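Cutm, flavoprotein of carbon monoxide dehydrogenase (Hydrogenophaga pseudoflava, PDB 1FFV) binds FAD as the flavoprotein subunit of carbon monoxide dehydrogenase, where the flavin probably passes electrons from CO oxidation on to an external acceptor. Local coordinates at residues C[182-186]-C[274-278]; C[192-196]-C[261-267]. All blocks are in the same frame, centred on the assembly; numbering follows the deposited sequence.

Interaction 1: C[182-186]-C[274-278]. With FAD (flavin-adenine dinucleotide), chain J.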
ATOM      1  N   ALA C 182      -5.177  10.353  59.412  1.00 31.26           N
ATOM      2  CA  ALA C 182      -4.544  11.113  58.347  1.00 31.07           C
ATOM      3  C   ALA C 182      -3.415  10.356  57.672  1.00 30.73           C
ATOM      4  O   ALA C 182      -2.798   9.475  58.268  1.00 30.76           O
ATOM      5  CB  ALA C 182      -4.013  12.444  58.889  1.00 30.72           C
ATOM      6  N   TYR C 183      -3.206  10.666  56.398  1.00 30.40           N
ATOM      7  CA  TYR C 183      -2.108  10.102  55.624  1.00 30.21           C
ATOM      8  C   TYR C 183      -1.553  11.235  54.776  1.00 30.50           C
ATOM      9  O   TYR C 183      -2.174  11.650  53.798  1.00 30.43           O
ATOM     10  CB  TYR C 183      -2.531   8.956  54.708  1.00 28.88           C
ATOM     11  CG  TYR C 183      -1.328   8.248  54.126  1.00 28.09           C
ATOM     12  CD1 TYR C 183      -0.309   7.788  54.966  1.00 27.73           C
ATOM     13  CD2 TYR C 183      -1.172   8.077  52.746  1.00 27.36           C
ATOM     14  CE1 TYR C 183       0.836   7.181  54.457  1.00 27.13           C
ATOM     15  CE2 TYR C 183      -0.018   7.464  52.221  1.00 27.03           C
ATOM     16  CZ  TYR C 183       0.978   7.022  53.092  1.00 27.35           C
ATOM     17  OH  TYR C 183       2.123   6.420  52.625  1.00 26.95           O
ATOM     18  N   GLU C 184      -0.432  11.794  55.211  1.00 31.13           N
ATOM     19  CA  GLU C 184       0.207  12.881  54.478  1.00 31.51           C
ATOM     20  C   GLU C 184       1.296  12.273  53.612  1.00 31.55           C
ATOM     21  O   GLU C 184       2.238  11.671  54.130  1.00 31.65           O
ATOM     22  CB  GLU C 184       0.811  13.905  55.442  1.00 31.73           C
ATOM     23  CG  GLU C 184      -0.208  14.666  56.282  1.00 32.57           C
ATOM     24  CD  GLU C 184      -1.101  15.589  55.466  1.00 33.73           C
ATOM     25  OE1 GLU C 184      -0.593  16.309  54.575  1.00 33.75           O
ATOM     26  OE2 GLU C 184      -2.324  15.596  55.724  1.00 35.03           O
ATOM     27  N   LYS C 185       1.157  12.421  52.298  1.00 31.37           N
ATOM     28  CA  LYS C 185       2.131  11.874  51.359  1.00 31.39           C
ATOM     29  C   LYS C 185       2.759  12.928  50.432  1.00 31.58           C
ATOM     30  O   LYS C 185       2.071  13.553  49.616  1.00 31.38           O
ATOM     31  CB  LYS C 185       1.475  10.749  50.544  1.00 31.15           C
ATOM     32  CG  LYS C 185       2.302  10.181  49.404  1.00 30.00           C
ATOM     33  CD  LYS C 185       1.483   9.134  48.650  1.00 29.75           C
ATOM     34  CE  LYS C 185       2.259   8.501  47.499  1.00 28.88           C
ATOM     35  NZ  LYS C 185       1.478   7.419  46.846  1.00 28.13           N
ATOM     36  N   LEU C 186       4.069  13.121  50.579  1.00 31.69           N
ATOM     37  CA  LEU C 186       4.829  14.066  49.763  1.00 31.93           C
ATOM     38  C   LEU C 186       5.244  13.283  48.515  1.00 32.00           C
ATOM     39  O   LEU C 186       5.942  12.277  48.621  1.00 32.41           O
ATOM     40  CB  LEU C 186       6.075  14.517  50.527  1.00 32.02           C
ATOM     41  CG  LEU C 186       6.726  15.873  50.245  1.00 32.76           C
ATOM     42  CD1 LEU C 186       8.200  15.739  50.547  1.00 32.69           C
ATOM     43  CD2 LEU C 186       6.542  16.318  48.809  1.00 32.45           C
ATOM     44  N   MET C 274       5.780  15.705  57.476  1.00 30.48           N
ATOM     45  CA  MET C 274       4.560  14.939  57.257  1.00 29.73           C
ATOM     46  C   MET C 274       3.956  14.493  58.592  1.00 29.56           C
ATOM     47  O   MET C 274       2.742  14.330  58.701  1.00 29.30           O
ATOM     48  CB  MET C 274       4.823  13.733  56.350  1.00 29.42           C
ATOM     49  CG  MET C 274       5.244  14.088  54.922  1.00 29.35           C
ATOM     50  SD  MET C 274       4.069  15.145  54.025  1.00 28.68           S
ATOM     51  CE  MET C 274       4.948  16.682  53.966  1.00 28.85           C
ATOM     52  N   VAL C 275       4.803  14.285  59.599  1.00 29.33           N
ATOM     53  CA  VAL C 275       4.325  13.882  60.913  1.00 29.52           C
ATOM     54  C   VAL C 275       3.533  15.035  61.536  1.00 30.27           C
ATOM     55  O   VAL C 275       2.423  14.837  62.029  1.00 30.78           O
ATOM     56  CB  VAL C 275       5.485  13.471  61.848  1.00 29.68           C
ATOM     57  CG1 VAL C 275       4.974  13.286  63.271  1.00 29.10           C
ATOM     58  CG2 VAL C 275       6.123  12.172  61.366  1.00 29.00           C
ATOM     59  N   LYS C 276       4.094  16.240  61.479  1.00 30.67           N
ATOM     60  CA  LYS C 276       3.431  17.424  62.013  1.00 31.11           C
ATOM     61  C   LYS C 276       2.093  17.637  61.313  1.00 31.26           C
ATOM     62  O   LYS C 276       1.086  17.889  61.972  1.00 31.41           O
ATOM     63  CB  LYS C 276       4.325  18.663  61.869  1.00 31.24           C
ATOM     64  CG  LYS C 276       5.472  18.703  62.870  1.00 31.77           C
ATOM     65  CD  LYS C 276       6.636  19.600  62.415  1.00 32.88           C
ATOM     66  CE  LYS C 276       6.318  21.085  62.505  1.00 33.10           C
ATOM     67  N   ARG C 277       2.073  17.499  59.987  1.00 31.40           N
ATOM     68  CA  ARG C 277       0.835  17.662  59.218  1.00 31.68           C
ATOM     69  C   ARG C 277      -0.184  16.554  59.491  1.00 31.82           C
ATOM     70  O   ARG C 277      -1.384  16.812  59.566  1.00 32.32           O
ATOM     71  CB  ARG C 277       1.131  17.737  57.717  1.00 31.88           C
ATOM     72  CG  ARG C 277       1.882  18.990  57.313  1.00 31.85           C
ATOM     73  CD  ARG C 277       2.256  19.006  55.844  1.00 31.77           C
ATOM     74  NE  ARG C 277       2.855  20.291  55.491  1.00 31.41           N
ATOM     75  CZ  ARG C 277       2.864  20.815  54.268  1.00 30.98           C
ATOM     76  NH1 ARG C 277       2.313  20.161  53.247  1.00 30.38           N
ATOM     77  NH2 ARG C 277       3.383  22.025  54.080  1.00 30.42           N
ATOM     78  N   ALA C 278       0.294  15.321  59.639  1.00 31.91           N
ATOM     79  CA  ALA C 278      -0.589  14.183  59.905  1.00 31.77           C
ATOM     80  C   ALA C 278      -1.242  14.305  61.280  1.00 31.64           C
ATOM     81  O   ALA C 278      -2.464  14.195  61.412  1.00 31.52           O
ATOM     82  CB  ALA C 278       0.184  12.867  59.788  1.00 31.35           C
TER
HETATM   83  PA  FAD J1922       1.825  -8.282  42.480  1.00 29.21           P
HETATM   84  O1A FAD J1922       1.491  -9.679  42.152  1.00 29.41           O
HETATM   85  O2A FAD J1922       2.315  -7.470  41.512  1.00 30.00           O
HETATM   86  O5B FAD J1922       2.864  -8.440  43.542  1.00 29.44           O
HETATM   87  C5B FAD J1922       2.592  -9.195  44.704  1.00 30.73           C
HETATM   88  C4B FAD J1922       3.925  -9.547  45.353  1.00 30.24           C
HETATM   89  O4B FAD J1922       3.531 -10.089  46.650  1.00 29.94           O
HETATM   90  C3B FAD J1922       4.668 -10.717  44.767  1.00 30.34           C
HETATM   91  O3B FAD J1922       5.930 -10.955  45.280  1.00 29.91           O
HETATM   92  C2B FAD J1922       3.625 -11.792  44.982  1.00 29.66           C
HETATM   93  O2B FAD J1922       4.165 -13.051  44.764  1.00 30.02           O
HETATM   94  C1B FAD J1922       3.239 -11.541  46.406  1.00 29.68           C
HETATM   95  N9A FAD J1922       1.825 -11.632  46.725  1.00 29.29           N
HETATM   96  C8A FAD J1922       0.784 -10.983  46.110  1.00 28.92           C
HETATM   97  N7A FAD J1922      -0.397 -11.279  46.647  1.00 29.07           N
HETATM   98  C5A FAD J1922      -0.107 -12.166  47.652  1.00 28.88           C
HETATM   99  C6A FAD J1922      -0.960 -12.848  48.615  1.00 28.68           C
HETATM  100  N6A FAD J1922      -2.258 -12.723  48.671  1.00 28.45           N
HETATM  101  N1A FAD J1922      -0.290 -13.666  49.477  1.00 29.19           N
HETATM  102  C2A FAD J1922       1.052 -13.823  49.456  1.00 28.87           C
HETATM  103  N3A FAD J1922       1.908 -13.239  48.620  1.00 29.60           N
HETATM  104  C4A FAD J1922       1.282 -12.409  47.735  1.00 29.04           C
HETATM  105  N1  FAD J1922       1.911   1.318  45.325  1.00 29.93           N
HETATM  106  C2  FAD J1922       1.794   2.157  46.344  1.00 29.80           C
HETATM  107  O2  FAD J1922       1.638   1.763  47.452  1.00 30.34           O
HETATM  108  N3  FAD J1922       1.847   3.563  46.187  1.00 29.58           N
HETATM  109  C4  FAD J1922       2.025   4.137  44.957  1.00 29.96           C
HETATM  110  O4  FAD J1922       2.062   5.347  44.862  1.00 30.70           O
HETATM  111  C4X FAD J1922       2.161   3.232  43.827  1.00 30.09           C
HETATM  112  N5  FAD J1922       2.339   3.735  42.603  1.00 29.50           N
HETATM  113  C5X FAD J1922       2.459   2.850  41.578  1.00 29.49           C
HETATM  114  C6  FAD J1922       2.646   3.390  40.305  1.00 28.92           C
HETATM  115  C7  FAD J1922       2.778   2.596  39.211  1.00 29.44           C
HETATM  116  C7M FAD J1922       2.983   3.210  37.848  1.00 29.82           C
HETATM  117  C8  FAD J1922       2.721   1.164  39.346  1.00 29.34           C
HETATM  118  C8M FAD J1922       2.867   0.258  38.146  1.00 28.68           C
HETATM  119  C9  FAD J1922       2.529   0.602  40.617  1.00 29.43           C
HETATM  120  C9A FAD J1922       2.398   1.435  41.721  1.00 29.73           C
HETATM  121  N10 FAD J1922       2.205   0.931  43.040  1.00 29.77           N
HETATM  122  C10 FAD J1922       2.089   1.791  44.070  1.00 29.94           C
HETATM  123  C1' FAD J1922       2.105  -0.552  43.244  1.00 30.05           C
HETATM  124  C2' FAD J1922       0.731  -1.356  43.386  1.00 30.24           C
HETATM  125  O2' FAD J1922       0.376  -0.361  44.308  1.00 30.18           O
HETATM  126  C3' FAD J1922       1.656  -2.542  43.581  1.00 31.08           C
HETATM  127  O3' FAD J1922       0.676  -2.725  42.534  1.00 31.07           O
HETATM  128  C4' FAD J1922       1.114  -3.887  44.015  1.00 30.88           C
HETATM  129  O4' FAD J1922       2.232  -3.419  44.838  1.00 30.48           O
HETATM  130  C5' FAD J1922       1.904  -5.194  44.155  1.00 30.09           C
HETATM  131  O5' FAD J1922       0.339  -5.522  44.350  1.00 29.13           O
HETATM  132  P   FAD J1922      -0.258  -6.463  43.301  1.00 28.06           P
HETATM  133  O1P FAD J1922      -1.695  -6.719  43.809  1.00 28.43           O
HETATM  134  O2P FAD J1922      -0.221  -5.962  42.011  1.00 29.20           O
HETATM  135  O3P FAD J1922       0.574  -7.678  43.273  1.00 29.34           O
HETATM  136  O   HOH W   1       1.487  17.341  52.805  1.00 31.94           O

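Interaction 2: C[192-196]-C[261-267]. With FAD (flavin-adenine dinucleotide), chain J.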
ATOM      1  N   ASP C 192       2.947   8.610  41.860  1.00 34.22           N
ATOM      2  CA  ASP C 192       4.345   8.294  42.135  1.00 33.78           C
ATOM      3  C   ASP C 192       4.456   7.853  43.584  1.00 33.52           C
ATOM      4  O   ASP C 192       3.551   8.090  44.386  1.00 33.78           O
ATOM      5  CB  ASP C 192       5.220   9.532  41.896  1.00 33.77           C
ATOM      6  CG  ASP C 192       6.723   9.236  41.961  1.00 34.10           C
ATOM      7  OD1 ASP C 192       7.142   8.066  41.846  1.00 34.85           O
ATOM      8  OD2 ASP C 192       7.502  10.199  42.102  1.00 33.94           O
ATOM      9  N   TRP C 193       5.553   7.182  43.913  1.00 32.94           N
ATOM     10  CA  TRP C 193       5.780   6.739  45.279  1.00 32.58           C
ATOM     11  C   TRP C 193       6.173   7.938  46.123  1.00 32.04           C
ATOM     12  O   TRP C 193       6.738   8.909  45.625  1.00 32.42           O
ATOM     13  CB  TRP C 193       6.850   5.650  45.320  1.00 32.75           C
ATOM     14  CG  TRP C 193       6.340   4.328  44.816  1.00 33.33           C
ATOM     15  CD1 TRP C 193       5.818   3.308  45.566  1.00 33.43           C
ATOM     16  CD2 TRP C 193       6.312   3.878  43.458  1.00 33.38           C
ATOM     17  NE1 TRP C 193       5.473   2.251  44.761  1.00 33.48           N
ATOM     18  CE2 TRP C 193       5.768   2.572  43.461  1.00 33.56           C
ATOM     19  CE3 TRP C 193       6.693   4.449  42.238  1.00 33.80           C
ATOM     20  CZ2 TRP C 193       5.601   1.824  42.288  1.00 33.59           C
ATOM     21  CZ3 TRP C 193       6.525   3.711  41.074  1.00 34.01           C
ATOM     22  CH2 TRP C 193       5.983   2.406  41.109  1.00 34.09           C
ATOM     23  N   ALA C 194       5.828   7.888  47.398  1.00 31.62           N
ATOM     24  CA  ALA C 194       6.125   8.984  48.299  1.00 31.13           C
ATOM     25  C   ALA C 194       7.612   9.237  48.491  1.00 30.96           C
ATOM     26  O   ALA C 194       8.424   8.306  48.446  1.00 31.05           O
ATOM     27  CB  ALA C 194       5.484   8.721  49.651  1.00 30.85           C
ATOM     28  N   THR C 195       7.961  10.513  48.633  1.00 29.92           N
ATOM     29  CA  THR C 195       9.332  10.899  48.932  1.00 29.32           C
ATOM     30  C   THR C 195       9.420  10.649  50.448  1.00 28.77           C
ATOM     31  O   THR C 195      10.458  10.271  50.984  1.00 28.79           O
ATOM     32  CB  THR C 195       9.574  12.399  48.649  1.00 29.53           C
ATOM     33  OG1 THR C 195       9.445  12.649  47.244  1.00 29.58           O
ATOM     34  CG2 THR C 195      10.964  12.809  49.104  1.00 28.84           C
ATOM     35  N   ALA C 196       8.289  10.861  51.117  1.00 27.71           N
ATOM     36  CA  ALA C 196       8.135  10.658  52.545  1.00 27.08           C
ATOM     37  C   ALA C 196       6.634  10.686  52.832  1.00 26.52           C
ATOM     38  O   ALA C 196       5.885  11.400  52.171  1.00 26.48           O
ATOM     39  CB  ALA C 196       8.845  11.750  53.320  1.00 26.71           C
ATOM     40  N   ARG C 261      14.623  10.993  44.469  1.00 33.93           N
ATOM     41  CA  ARG C 261      13.571  11.666  45.238  1.00 34.05           C
ATOM     42  C   ARG C 261      14.203  12.569  46.305  1.00 33.58           C
ATOM     43  O   ARG C 261      13.519  13.369  46.945  1.00 32.85           O
ATOM     44  CB  ARG C 261      12.630  10.649  45.884  1.00 34.85           C
ATOM     45  CG  ARG C 261      11.277  10.555  45.203  1.00 36.78           C
ATOM     46  CD  ARG C 261      10.481   9.333  45.639  1.00 38.56           C
ATOM     47  NE  ARG C 261      11.036   8.121  45.049  1.00 40.23           N
ATOM     48  CZ  ARG C 261      10.449   7.418  44.087  1.00 41.25           C
ATOM     49  NH1 ARG C 261       9.271   7.791  43.604  1.00 41.49           N
ATOM     50  NH2 ARG C 261      11.081   6.377  43.559  1.00 41.85           N
ATOM     51  N   GLY C 262      15.515  12.433  46.483  1.00 33.19           N
ATOM     52  CA  GLY C 262      16.226  13.256  47.444  1.00 33.54           C
ATOM     53  C   GLY C 262      17.238  12.518  48.299  1.00 33.39           C
ATOM     54  O   GLY C 262      17.315  11.288  48.269  1.00 33.70           O
ATOM     55  N   ASP C 263      18.032  13.274  49.051  1.00 33.16           N
ATOM     56  CA  ASP C 263      19.016  12.671  49.944  1.00 33.37           C
ATOM     57  C   ASP C 263      18.398  12.390  51.320  1.00 33.58           C
ATOM     58  O   ASP C 263      17.215  12.663  51.544  1.00 33.44           O
ATOM     59  CB  ASP C 263      20.279  13.541  50.061  1.00 33.19           C
ATOM     60  CG  ASP C 263      20.002  14.958  50.566  1.00 33.60           C
ATOM     61  OD1 ASP C 263      18.864  15.280  50.967  1.00 33.11           O
ATOM     62  OD2 ASP C 263      20.952  15.768  50.574  1.00 34.39           O
ATOM     63  N   ALA C 264      19.187  11.818  52.224  1.00 33.80           N
ATOM     64  CA  ALA C 264      18.713  11.493  53.570  1.00 34.01           C
ATOM     65  C   ALA C 264      18.274  12.762  54.293  1.00 34.12           C
ATOM     66  O   ALA C 264      17.298  12.767  55.039  1.00 34.42           O
ATOM     67  CB  ALA C 264      19.818  10.788  54.362  1.00 33.44           C
ATOM     68  N   ASP C 265      19.005  13.838  54.037  1.00 34.31           N
ATOM     69  CA  ASP C 265      18.745  15.141  54.628  1.00 34.87           C
ATOM     70  C   ASP C 265      17.314  15.618  54.335  1.00 33.81           C
ATOM     71  O   ASP C 265      16.568  15.945  55.260  1.00 33.73           O
ATOM     72  CB  ASP C 265      19.789  16.141  54.104  1.00 36.61           C
ATOM     73  CG  ASP C 265      19.626  17.535  54.687  1.00 38.46           C
ATOM     74  OD1 ASP C 265      19.290  17.657  55.889  1.00 39.46           O
ATOM     75  OD2 ASP C 265      19.861  18.512  53.936  1.00 39.84           O
ATOM     76  N   TYR C 266      16.927  15.604  53.057  1.00 32.56           N
ATOM     77  CA  TYR C 266      15.593  16.027  52.641  1.00 31.13           C
ATOM     78  C   TYR C 266      14.480  15.069  53.077  1.00 30.86           C
ATOM     79  O   TYR C 266      13.444  15.512  53.589  1.00 30.26           O
ATOM     80  CB  TYR C 266      15.540  16.219  51.119  1.00 30.58           C
ATOM     81  CG  TYR C 266      14.206  16.723  50.591  1.00 29.53           C
ATOM     82  CD1 TYR C 266      13.666  17.927  51.042  1.00 29.38           C
ATOM     83  CD2 TYR C 266      13.505  16.017  49.618  1.00 28.82           C
ATOM     84  CE1 TYR C 266      12.468  18.418  50.538  1.00 28.76           C
ATOM     85  CE2 TYR C 266      12.303  16.500  49.104  1.00 28.68           C
ATOM     86  CZ  TYR C 266      11.792  17.706  49.569  1.00 28.72           C
ATOM     87  OH  TYR C 266      10.618  18.214  49.064  1.00 28.16           O
ATOM     88  N   LYS C 267      14.685  13.770  52.876  1.00 30.29           N
ATOM     89  CA  LYS C 267      13.657  12.796  53.249  1.00 30.66           C
ATOM     90  C   LYS C 267      13.360  12.803  54.742  1.00 30.63           C
ATOM     91  O   LYS C 267      12.200  12.752  55.146  1.00 30.79           O
ATOM     92  CB  LYS C 267      14.021  11.391  52.770  1.00 30.64           C
ATOM     93  CG  LYS C 267      14.076  11.272  51.254  1.00 30.49           C
ATOM     94  CD  LYS C 267      14.316   9.842  50.815  1.00 30.94           C
ATOM     95  CE  LYS C 267      14.501   9.750  49.311  1.00 30.91           C
ATOM     96  NZ  LYS C 267      14.529   8.344  48.845  1.00 30.75           N
TER
HETATM   97  PA  FAD J1922       1.825  -8.282  42.480  1.00 29.21           P
HETATM   98  O1A FAD J1922       1.491  -9.679  42.152  1.00 29.41           O
HETATM   99  O2A FAD J1922       2.315  -7.470  41.512  1.00 30.00           O
HETATM  100  O5B FAD J1922       2.864  -8.440  43.542  1.00 29.44           O
HETATM  101  C5B FAD J1922       2.592  -9.195  44.704  1.00 30.73           C
HETATM  102  C4B FAD J1922       3.925  -9.547  45.353  1.00 30.24           C
HETATM  103  O4B FAD J1922       3.531 -10.089  46.650  1.00 29.94           O
HETATM  104  C3B FAD J1922       4.668 -10.717  44.767  1.00 30.34           C
HETATM  105  O3B FAD J1922       5.930 -10.955  45.280  1.00 29.91           O
HETATM  106  C2B FAD J1922       3.625 -11.792  44.982  1.00 29.66           C
HETATM  107  O2B FAD J1922       4.165 -13.051  44.764  1.00 30.02           O
HETATM  108  C1B FAD J1922       3.239 -11.541  46.406  1.00 29.68           C
HETATM  109  N9A FAD J1922       1.825 -11.632  46.725  1.00 29.29           N
HETATM  110  C8A FAD J1922       0.784 -10.983  46.110  1.00 28.92           C
HETATM  111  N7A FAD J1922      -0.397 -11.279  46.647  1.00 29.07           N
HETATM  112  C5A FAD J1922      -0.107 -12.166  47.652  1.00 28.88           C
HETATM  113  C6A FAD J1922      -0.960 -12.848  48.615  1.00 28.68           C
HETATM  114  N6A FAD J1922      -2.258 -12.723  48.671  1.00 28.45           N
HETATM  115  N1A FAD J1922      -0.290 -13.666  49.477  1.00 29.19           N
HETATM  116  C2A FAD J1922       1.052 -13.823  49.456  1.00 28.87           C
HETATM  117  N3A FAD J1922       1.908 -13.239  48.620  1.00 29.60           N
HETATM  118  C4A FAD J1922       1.282 -12.409  47.735  1.00 29.04           C
HETATM  119  N1  FAD J1922       1.911   1.318  45.325  1.00 29.93           N
HETATM  120  C2  FAD J1922       1.794   2.157  46.344  1.00 29.80           C
HETATM  121  O2  FAD J1922       1.638   1.763  47.452  1.00 30.34           O
HETATM  122  N3  FAD J1922       1.847   3.563  46.187  1.00 29.58           N
HETATM  123  C4  FAD J1922       2.025   4.137  44.957  1.00 29.96           C
HETATM  124  O4  FAD J1922       2.062   5.347  44.862  1.00 30.70           O
HETATM  125  C4X FAD J1922       2.161   3.232  43.827  1.00 30.09           C
HETATM  126  N5  FAD J1922       2.339   3.735  42.603  1.00 29.50           N
HETATM  127  C5X FAD J1922       2.459   2.850  41.578  1.00 29.49           C
HETATM  128  C6  FAD J1922       2.646   3.390  40.305  1.00 28.92           C
HETATM  129  C7  FAD J1922       2.778   2.596  39.211  1.00 29.44           C
HETATM  130  C7M FAD J1922       2.983   3.210  37.848  1.00 29.82           C
HETATM  131  C8  FAD J1922       2.721   1.164  39.346  1.00 29.34           C
HETATM  132  C8M FAD J1922       2.867   0.258  38.146  1.00 28.68           C
HETATM  133  C9  FAD J1922       2.529   0.602  40.617  1.00 29.43           C
HETATM  134  C9A FAD J1922       2.398   1.435  41.721  1.00 29.73           C
HETATM  135  N10 FAD J1922       2.205   0.931  43.040  1.00 29.77           N
HETATM  136  C10 FAD J1922       2.089   1.791  44.070  1.00 29.94           C
HETATM  137  C1' FAD J1922       2.105  -0.552  43.244  1.00 30.05           C
HETATM  138  C2' FAD J1922       0.731  -1.356  43.386  1.00 30.24           C
HETATM  139  O2' FAD J1922       0.376  -0.361  44.308  1.00 30.18           O
HETATM  140  C3' FAD J1922       1.656  -2.542  43.581  1.00 31.08           C
HETATM  141  O3' FAD J1922       0.676  -2.725  42.534  1.00 31.07           O
HETATM  142  C4' FAD J1922       1.114  -3.887  44.015  1.00 30.88           C
HETATM  143  O4' FAD J1922       2.232  -3.419  44.838  1.00 30.48           O
HETATM  144  C5' FAD J1922       1.904  -5.194  44.155  1.00 30.09           C
HETATM  145  O5' FAD J1922       0.339  -5.522  44.350  1.00 29.13           O
HETATM  146  P   FAD J1922      -0.258  -6.463  43.301  1.00 28.06           P
HETATM  147  O1P FAD J1922      -1.695  -6.719  43.809  1.00 28.43           O
HETATM  148  O2P FAD J1922      -0.221  -5.962  42.011  1.00 29.20           O
HETATM  149  O3P FAD J1922       0.574  -7.678  43.273  1.00 29.34           O
HETATM  150  O   HOH W   2      11.045  14.579  46.254  1.00 30.38           O
HETATM  151  O   HOH W   3      11.728   8.245  49.598  1.00 40.96           O

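Interaction 1: C[182-186]-C[274-278]
Glu184 of strand 182-186 rests its aliphatic part on the helix turn Met274 to Ala278, a strand-on-helix packing contact in which the C-terminal helix 264-285 lies on one face of the four-stranded antiparallel sheet. The two short axes come within 7.7 Å and run closer to antiparallel than perpendicular, at 148°. Glu184 CG settles 3.5 Å from Ala278 N, whose N-H is already spent on Met274 O, and also touches Arg277 CB. Here the chain bends (chi2 -67°), and the carboxylate turns to the flank of the Arg277 side chain, which it crosses at about a right angle. The charged ends do not meet: Glu184 OE1 stays 5.0 Å from Arg277 NH1, and water 1 spans them. It donates to Glu184 OE1 at 2.9 Å and accepts from Arg277 NH1 at 3.0 Å, lying in the guanidinium plane. Beyond the contact, Arg277 bonds to Gln273 and forms a salt bridge to an acidic side chain on the chain of another protein. Met274 SD lies 3.8 Å from Glu184 CB and also meets Leu186 CB, while Ala182 CB packs on Ala278. On the strand's other face Lys185 runs out extended and its NZ bonds to FAD O4 at 2.9 Å, with Leu100 O and Asp124 as further partners. The join therefore relies on apolar packing, with its opposite charges coupled through water.

Interaction 2: C[192-196]-C[261-267]
Asp192 OD1 is gripped from two sides of the contact: Arg261 NH1 makes a salt bridge to it at 2.8 Å, bent to 119° at the hydrogen and thus weak as a hydrogen bond, and the backbone N of Trp193 adds another weak bond. The oxygen sits at the guanidinium edge, near its plane, although the carboxylate plane is turned 40° from that of the guanidinium. Arg188 pairs with the other carboxylate oxygen and comes close to Arg261 as well, so Asp192 probably tempers two like charges. A kink at chi3 (-74°) swings the Arg261 tip toward the loop, where NH1 also reaches Trp193 O in a long, weak bond of 3.4 Å.

NH1 approaches the edge of the Trp193 indole, whose one face lies over the flavin, roughly parallel to it, with CZ2 3.3 Å from FAD C9A. With a smaller side chain such as alanine at Trp193, this face of the isoalloxazine would probably lose its aromatic cover and the flavin would be freer to shift.

Further along, Thr195 runs beside Arg261. Its OG1 lies 3.5 Å from Arg261 CG and 2.7 Å from water 2, which donates to Arg261 O; the methyl CG2, placed anti to the backbone N, touches Arg261 O and Tyr266 CE2. Thr195 O lies 2.8 Å from water 3, which probably donates to it and is itself held by Lys267 NZ; that amine bonds first to Ala257 O and also pairs with Asp259. Asp263 N-caps the helix, its OD1 taking the N-H of Tyr266 at 2.9 Å. The whole is a flavin-site loop of the C-terminal domain packed against the capped start of its long helix.

How the interactions relate
Interactions 1 and 2 have centres 14 Å apart and share helix 264-285, interaction 2 at its N-terminal start and interaction 1 farther along. Their other halves lie close in the chain and are tied together: Leu186 O lies 2.7 Å from Thr195 N and Leu186 N 3.0 Å from Ala196 O, probable hydrogen bonds that link the end of strand 182-186 to the loop 192-196 and to the start of the next strand. Both contacts reach the same flavin edge. Lys185 and Asp192 both approach FAD O4, Asp192 O at 3.2 Å, and Lys185 NZ meets Asp192 O in a weak bond. The Trp193 side chain, packed on the flavin, is about 12 Å from an iron-sulfur cluster, which would suit electron transfer between cluster and flavin.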